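Local coordinates for protein alpha-amylase (Eisenia fetida, PDB 6M4K) that probably hydrolyses internal alpha-1,4-glucosidic linkages of starch-like polysaccharides, as a calcium- and chloride-dependent enzyme of glycosyl hydrolase family 13, at residues E24-D29 with T372-C377; S48-R54 with Q65-S71. All coordinates share one frame; numbering follows the deposited sequence. Where two conformers were deposited one is given.

Overall arrangement
Both contacts lie in the beta-alpha connections of the eight-stranded TIM barrel of this family 13 enzyme. Interaction 1 ties the turn between strand 19-22 and helix 27-39 to a segment 343 residues further on, in the loop before helix 389-401, and so joins loops that follow the first and last strands of the closed sheet. Interaction 2 falls between those segments in sequence and is local: it folds the excursion between strand 44-47 and helix 81-93 back on itself. Their centres are about 18 Å apart, yet they touch through the salt bridge of Glu24 with Arg66 and the packing of Trp27 on Pro50, so the two contacts adjoin, on the connections after the first two strands and the last.

Interaction 1: E24-D29 with T372-C377; sequences EWKWTD and TKDVEC. With SO4 (sulfate ion), chain G; SO4 (sulfate ion), chain E.
Lys26 and Asp374 form a salt bridge, with NZ of Lys26 2.7 Å from OD1 of Asp374 and approaching on the anti side, tilted 25° from the carboxylate plane. The same NZ donates to O of Thr372 at 2.9 Å and to one sulfate ion; a second sulfate takes the backbone N-H of Asp374 (N to O2, 2.8 Å), both ions probably coming from the crystallisation liquor. A lysine suits this place because its ammonium group can serve several acceptors at once. The bend at chi3 (-65°) turns NZ towards them, while CG slides past CB of Thr372. OD2 of Asp29 accepts the backbone N-H of Val375, with 2.9 Å between OD2 and N, the donor coming from 51° above the carboxylate plane. Val375 in turn sets CG2 over the middle of the six-membered ring of Trp25, 3.7 Å from its centroid, in a CH-pi contact. Its other methyl, CG1, lies 3.7 Å from CH2 of Trp25, so the branched side chain blankets that face.

In the TIM barrel these segments are parts of the first and last beta-alpha loops; Lys26 is the N-cap residue of helix 27-39.

One water joins O and OE1 of Glu24 to OG1 of Thr372, and another links N of Lys26, OD2 of Asp29 and O of Lys373. Arg77 donates to OG1 of Thr372, and Arg66 pairs with the Glu24 carboxylate. OD2 of Asp29 lies 4.2 Å from OD1 of Asp374; Lys26 and Arg32, which bridges to OD1 of Asp29, probably help keep both ionised. Trp382 packs edge-to-face with Trp25, and the disulfide from Cys377 to Cys384 braces the far end of segment 372-377.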
loop_
_atom_site.group_PDB
_atom_site.type_symbol
_atom_site.label_atom_id
_atom_site.label_comp_id
_atom_site.label_asym_id
_atom_site.label_seq_id
_atom_site.Cartn_x
_atom_site.Cartn_y
_atom_site.Cartn_z
ATOM N N GLU A 24 -8.852 -3.377 6.671
ATOM C CA GLU A 24 -10.030 -3.790 7.432
ATOM C C GLU A 24 -9.861 -3.671 8.943
ATOM O O GLU A 24 -10.723 -4.158 9.695
ATOM C CB GLU A 24 -10.547 -5.184 7.045
ATOM C CG GLU A 24 -11.197 -5.258 5.671
ATOM C CD GLU A 24 -12.673 -4.885 5.667
ATOM O OE1 GLU A 24 -13.191 -4.355 6.677
ATOM O OE2 GLU A 24 -13.329 -5.135 4.642
ATOM N N TRP A 25 -8.813 -3.014 9.430
ATOM C CA TRP A 25 -8.730 -2.755 10.862
ATOM C C TRP A 25 -9.816 -1.770 11.296
ATOM O O TRP A 25 -10.123 -0.793 10.586
ATOM C CB TRP A 25 -7.368 -2.181 11.242
ATOM C CG TRP A 25 -6.231 -3.166 11.219
ATOM C CD1 TRP A 25 -5.992 -4.155 10.290
ATOM C CD2 TRP A 25 -5.158 -3.245 12.165
ATOM N NE1 TRP A 25 -4.833 -4.831 10.608
ATOM C CE2 TRP A 25 -4.314 -4.302 11.763
ATOM C CE3 TRP A 25 -4.830 -2.527 13.322
ATOM C CZ2 TRP A 25 -3.168 -4.653 12.477
ATOM C CZ3 TRP A 25 -3.697 -2.886 14.028
ATOM C CH2 TRP A 25 -2.880 -3.928 13.603
ATOM N N LYS A 26 -10.370 -2.012 12.484
ATOM C CA LYS A 26 -11.305 -1.078 13.103
ATOM C C LYS A 26 -10.582 0.178 13.588
ATOM O O LYS A 26 -9.388 0.161 13.902
ATOM C CB LYS A 26 -11.998 -1.724 14.307
ATOM C CG LYS A 26 -12.976 -2.836 13.953
ATOM C CD LYS A 26 -13.727 -3.342 15.189
ATOM C CE LYS A 26 -12.786 -4.005 16.180
ATOM N NZ LYS A 26 -13.578 -4.732 17.227
ATOM N N TRP A 27 -11.344 1.274 13.677
ATOM C CA TRP A 27 -10.756 2.542 14.101
ATOM C C TRP A 27 -10.166 2.453 15.504
ATOM O O TRP A 27 -9.102 3.024 15.775
ATOM C CB TRP A 27 -11.774 3.674 14.018
ATOM C CG TRP A 27 -12.482 3.827 12.704
ATOM C CD1 TRP A 27 -13.748 4.276 12.531
ATOM C CD2 TRP A 27 -11.974 3.560 11.377
ATOM N NE1 TRP A 27 -14.079 4.301 11.204
ATOM C CE2 TRP A 27 -13.009 3.866 10.470
ATOM C CE3 TRP A 27 -10.766 3.063 10.873
ATOM C CZ2 TRP A 27 -12.871 3.707 9.087
ATOM C CZ3 TRP A 27 -10.630 2.905 9.505
ATOM C CH2 TRP A 27 -11.677 3.227 8.629
ATOM N N THR A 28 -10.839 1.741 16.414
ATOM C CA THR A 28 -10.288 1.635 17.760
ATOM C C THR A 28 -8.953 0.912 17.767
ATOM O O THR A 28 -8.070 1.250 18.564
ATOM C CB THR A 28 -11.268 0.923 18.686
ATOM O OG1 THR A 28 -11.648 -0.327 18.103
ATOM C CG2 THR A 28 -12.500 1.794 18.927
ATOM N N ASP A 29 -8.779 -0.070 16.873
ATOM C CA ASP A 29 -7.505 -0.781 16.784
ATOM C C ASP A 29 -6.422 0.075 16.139
ATOM O O ASP A 29 -5.276 0.063 16.591
ATOM C CB ASP A 29 -7.671 -2.117 16.058
ATOM C CG ASP A 29 -8.275 -3.179 16.956
ATOM O OD1 ASP A 29 -8.016 -3.147 18.183
ATOM O OD2 ASP A 29 -8.997 -4.038 16.433
ATOM N N THR A 372 -16.173 -6.845 13.088
ATOM C CA THR A 372 -14.769 -7.172 12.926
ATOM C C THR A 372 -14.182 -7.373 14.313
ATOM O O THR A 372 -14.456 -6.585 15.225
ATOM C CB THR A 372 -14.044 -6.067 12.149
ATOM O OG1 THR A 372 -14.675 -5.937 10.878
ATOM C CG2 THR A 372 -12.566 -6.399 11.973
ATOM N N LYS A 373 -13.419 -8.444 14.480
ATOM C CA LYS A 373 -12.788 -8.716 15.762
ATOM C C LYS A 373 -11.720 -7.684 16.078
ATOM O O LYS A 373 -11.100 -7.101 15.180
ATOM C CB LYS A 373 -12.089 -10.070 15.737
ATOM C CG LYS A 373 -12.999 -11.258 15.646
ATOM C CD LYS A 373 -12.137 -12.493 15.794
ATOM C CE LYS A 373 -12.883 -13.717 15.396
ATOM N NZ LYS A 373 -12.083 -14.938 15.701
ATOM N N ASP A 374 -11.476 -7.490 17.373
ATOM C CA ASP A 374 -10.283 -6.788 17.818
ATOM C C ASP A 374 -9.047 -7.491 17.277
ATOM O O ASP A 374 -8.975 -8.725 17.236
ATOM C CB ASP A 374 -10.198 -6.794 19.349
ATOM C CG ASP A 374 -11.192 -5.855 20.007
ATOM O OD1 ASP A 374 -11.869 -5.073 19.316
ATOM O OD2 ASP A 374 -11.295 -5.908 21.256
ATOM N N VAL A 375 -8.056 -6.703 16.867
ATOM C CA VAL A 375 -6.818 -7.278 16.364
ATOM C C VAL A 375 -6.025 -7.912 17.497
ATOM O O VAL A 375 -5.860 -7.325 18.574
ATOM C CB VAL A 375 -5.970 -6.195 15.676
ATOM C CG1 VAL A 375 -4.598 -6.743 15.326
ATOM C CG2 VAL A 375 -6.675 -5.679 14.442
ATOM N N GLU A 376 -5.506 -9.106 17.242
ATOM C CA GLU A 376 -4.466 -9.711 18.067
ATOM C C GLU A 376 -3.410 -10.239 17.110
ATOM O O GLU A 376 -3.635 -11.229 16.411
ATOM C CB GLU A 376 -5.009 -10.837 18.949
ATOM C CG GLU A 376 -3.933 -11.425 19.850
ATOM C CD GLU A 376 -4.416 -12.601 20.672
ATOM O OE1 GLU A 376 -5.638 -12.712 20.896
ATOM O OE2 GLU A 376 -3.569 -13.418 21.089
ATOM N N CYS A 377 -2.271 -9.569 17.057
ATOM C CA CYS A 377 -1.287 -9.917 16.044
ATOM C C CYS A 377 -0.739 -11.320 16.256
ATOM O O CYS A 377 -0.524 -11.760 17.390
ATOM C CB CYS A 377 -0.148 -8.903 16.046
ATOM S SG CYS A 377 -0.625 -7.315 15.313
HETATM S S SO4 G . -15.154 -1.514 18.504
HETATM O O1 SO4 G . -15.788 -0.880 17.359
HETATM O O2 SO4 G . -13.722 -1.307 18.383
HETATM O O3 SO4 G . -15.405 -2.953 18.464
HETATM O O4 SO4 G . -15.662 -0.922 19.741
HETATM S S SO4 E . -13.189 -10.138 19.870
HETATM O O1 SO4 E . -12.275 -11.088 19.252
HETATM O O2 SO4 E . -13.058 -8.807 19.280
HETATM O O3 SO4 E . -12.896 -10.064 21.300
HETATM O O4 SO4 E . -14.560 -10.599 19.677
HETATM O O HOH W 1 -13.426 -4.015 9.370
HETATM O O HOH W 2 -9.946 -4.456 13.914
HETATM O O HOH W 3 -10.375 -2.421 19.331
HETATM O O HOH W 4 -7.037 -5.155 19.755
#

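Interaction 2: S48-R54 with Q65-S71; sequences SPPNEHR and QRYQPVS
With CG between the backbone N and the carbonyl carbon (chi1 53°), His53 lays its imidazole against Arg66, whose CG stands over the ring centre, 3.7 Å from the centroid. A bend at chi3 (75°) then carries the Arg66 guanidinium to Pro49, gripping its carbonyl side-on: NH2 lies 2.8 Å and NE 3.3 Å from O of Pro49, NE on a lone pair and NH2 above the carbonyl plane. CB of Ser48 covers one guanidinium face. A methionine in place of Arg66 has no N-H to offer, and would probably leave the Pro49 carbonyl without its two donors and the Glu24 carboxylate without its charged mate.

Pro49 suits its place by shape, CG lying over the face of the Tyr67 ring, offset towards its rim. Pro69 has no N-H to give and fits the non-hydrogen-bonded pair with His53; the bridge's bonds come from neighbours, N of Arg54 to O of Gln68 (2.9 Å) and N of Val70, joined by N of Ser71, to O of Glu52. Arg54 NH1 also donates to Gln68 OE1, pinning the second beta-alpha loop to itself. OG of Ser71 donates to the anti lone pair of Glu52 OE1, and Asn119 adds a second bond there, consistent with an ionised carboxylate.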
loop_
_atom_site.group_PDB
_atom_site.type_symbol
_atom_site.label_atom_id
_atom_site.label_comp_id
_atom_site.label_asym_id
_atom_site.label_seq_id
_atom_site.Cartn_x
_atom_site.Cartn_y
_atom_site.Cartn_z
ATOM N N SER A 48 -9.100 1.617 5.473
ATOM C CA SER A 48 -10.118 1.122 4.556
ATOM C C SER A 48 -11.217 2.171 4.365
ATOM O O SER A 48 -11.389 3.060 5.208
ATOM C CB SER A 48 -10.721 -0.172 5.118
ATOM O OG SER A 48 -9.828 -1.266 4.955
ATOM N N PRO A 49 -11.982 2.091 3.269
ATOM C CA PRO A 49 -12.989 3.138 2.983
ATOM C C PRO A 49 -13.868 3.395 4.192
ATOM O O PRO A 49 -14.481 2.461 4.732
ATOM C CB PRO A 49 -13.779 2.552 1.801
ATOM C CG PRO A 49 -12.744 1.724 1.067
ATOM C CD PRO A 49 -11.902 1.108 2.169
ATOM N N PRO A 50 -13.922 4.640 4.677
ATOM C CA PRO A 50 -14.597 4.927 5.946
ATOM C C PRO A 50 -16.001 5.479 5.764
ATOM O O PRO A 50 -16.699 5.710 6.758
ATOM C CB PRO A 50 -13.685 5.990 6.564
ATOM C CG PRO A 50 -13.244 6.770 5.357
ATOM C CD PRO A 50 -13.017 5.739 4.283
ATOM N N ASN A 51 -16.400 5.752 4.524
ATOM C CA ASN A 51 -17.735 6.257 4.249
ATOM C C ASN A 51 -18.749 5.112 4.296
ATOM O O ASN A 51 -18.394 3.929 4.352
ATOM C CB ASN A 51 -17.775 6.895 2.868
ATOM C CG ASN A 51 -17.440 5.906 1.795
ATOM O OD1 ASN A 51 -16.296 5.460 1.700
ATOM N ND2 ASN A 51 -18.425 5.517 1.004
ATOM N N GLU A 52 -20.030 5.477 4.242
ATOM C CA GLU A 52 -21.085 4.473 4.216
ATOM C C GLU A 52 -20.982 3.634 2.953
ATOM O O GLU A 52 -21.022 4.162 1.836
ATOM C CB GLU A 52 -22.455 5.135 4.281
ATOM C CG GLU A 52 -23.548 4.088 4.258
ATOM C CD GLU A 52 -24.943 4.640 4.398
ATOM O OE1 GLU A 52 -25.191 5.830 4.091
ATOM O OE2 GLU A 52 -25.817 3.849 4.817
ATOM N N HIS A 53 -20.897 2.320 3.138
ATOM C CA HIS A 53 -20.734 1.388 2.039
ATOM C C HIS A 53 -21.843 0.342 2.070
ATOM O O HIS A 53 -22.571 0.186 3.055
ATOM C CB HIS A 53 -19.364 0.696 2.114
ATOM C CG HIS A 53 -19.098 0.055 3.440
ATOM N ND1 HIS A 53 -19.636 -1.163 3.802
ATOM C CD2 HIS A 53 -18.396 0.492 4.515
ATOM C CE1 HIS A 53 -19.247 -1.462 5.030
ATOM N NE2 HIS A 53 -18.499 -0.474 5.488
ATOM N N ARG A 54 -21.937 -0.392 0.969
ATOM C CA ARG A 54 -22.912 -1.464 0.851
ATOM C C ARG A 54 -22.699 -2.489 1.957
ATOM O O ARG A 54 -21.566 -2.789 2.348
ATOM C CB ARG A 54 -22.739 -2.137 -0.511
ATOM C CG ARG A 54 -23.866 -3.096 -0.902
ATOM C CD ARG A 54 -23.690 -3.624 -2.317
ATOM N NE ARG A 54 -24.862 -4.416 -2.707
ATOM C CZ ARG A 54 -25.303 -4.537 -3.956
ATOM N NH1 ARG A 54 -24.687 -3.924 -4.954
ATOM N NH2 ARG A 54 -26.391 -5.260 -4.209
ATOM N N GLN A 65 -17.409 -5.345 -0.132
ATOM C CA GLN A 65 -18.564 -4.476 0.077
ATOM C C GLN A 65 -18.133 -3.037 0.355
ATOM O O GLN A 65 -18.875 -2.097 0.045
ATOM C CB GLN A 65 -19.448 -5.020 1.210
ATOM C CG GLN A 65 -18.866 -4.787 2.578
ATOM C CD GLN A 65 -19.671 -5.413 3.710
ATOM O OE1 GLN A 65 -20.748 -5.990 3.494
ATOM N NE2 GLN A 65 -19.150 -5.299 4.926
ATOM N N ARG A 66 -16.927 -2.845 0.904
ATOM C CA ARG A 66 -16.464 -1.503 1.240
ATOM C C ARG A 66 -16.060 -0.691 0.020
ATOM O O ARG A 66 -15.882 0.526 0.152
ATOM C CB ARG A 66 -15.333 -1.553 2.270
ATOM C CG ARG A 66 -15.813 -2.140 3.586
ATOM C CD ARG A 66 -14.744 -2.113 4.642
ATOM N NE ARG A 66 -14.523 -0.766 5.181
ATOM C CZ ARG A 66 -13.922 -0.547 6.340
ATOM N NH1 ARG A 66 -13.507 -1.580 7.066
ATOM N NH2 ARG A 66 -13.751 0.685 6.805
ATOM N N TYR A 67 -15.972 -1.310 -1.154
ATOM C CA TYR A 67 -15.668 -0.604 -2.390
ATOM C C TYR A 67 -16.921 -0.276 -3.193
ATOM O O TYR A 67 -16.820 0.079 -4.371
ATOM C CB TYR A 67 -14.595 -1.368 -3.181
ATOM C CG TYR A 67 -13.292 -1.289 -2.415
ATOM C CD1 TYR A 67 -12.464 -0.175 -2.539
ATOM C CD2 TYR A 67 -12.924 -2.273 -1.506
ATOM C CE1 TYR A 67 -11.299 -0.054 -1.795
ATOM C CE2 TYR A 67 -11.763 -2.167 -0.758
ATOM C CZ TYR A 67 -10.954 -1.053 -0.913
ATOM O OH TYR A 67 -9.812 -0.969 -0.146
ATOM N N GLN A 68 -18.097 -0.346 -2.553
ATOM C CA GLN A 68 -19.381 0.043 -3.136
ATOM C C GLN A 68 -20.010 1.112 -2.255
ATOM O O GLN A 68 -20.821 0.809 -1.363
ATOM C CB GLN A 68 -20.295 -1.168 -3.311
ATOM C CG GLN A 68 -19.770 -2.095 -4.383
ATOM C CD GLN A 68 -20.742 -3.191 -4.748
ATOM O OE1 GLN A 68 -21.939 -2.946 -4.927
ATOM N NE2 GLN A 68 -20.237 -4.408 -4.859
ATOM N N PRO A 69 -19.682 2.382 -2.485
ATOM C CA PRO A 69 -20.257 3.456 -1.672
ATOM C C PRO A 69 -21.773 3.522 -1.783
ATOM O O PRO A 69 -22.357 3.322 -2.854
ATOM C CB PRO A 69 -19.613 4.722 -2.246
ATOM C CG PRO A 69 -18.332 4.240 -2.832
ATOM C CD PRO A 69 -18.637 2.880 -3.399
ATOM N N VAL A 70 -22.385 3.851 -0.650
ATOM C CA VAL A 70 -23.810 4.131 -0.564
ATOM C C VAL A 70 -24.080 5.600 -0.246
ATOM O O VAL A 70 -25.033 6.189 -0.765
ATOM C CB VAL A 70 -24.480 3.179 0.453
ATOM C CG1 VAL A 70 -25.913 3.624 0.783
ATOM C CG2 VAL A 70 -24.467 1.752 -0.089
ATOM N N SER A 71 -23.231 6.222 0.566
ATOM C CA SER A 71 -23.290 7.661 0.798
ATOM C C SER A 71 -21.924 8.109 1.297
ATOM O O SER A 71 -20.980 7.318 1.368
ATOM C CB SER A 71 -24.397 8.040 1.786
ATOM O OG SER A 71 -23.942 7.893 3.114
HETATM O O HOH W 5 -10.449 -1.942 2.456
HETATM O O HOH W 6 -17.148 3.032 0.194
#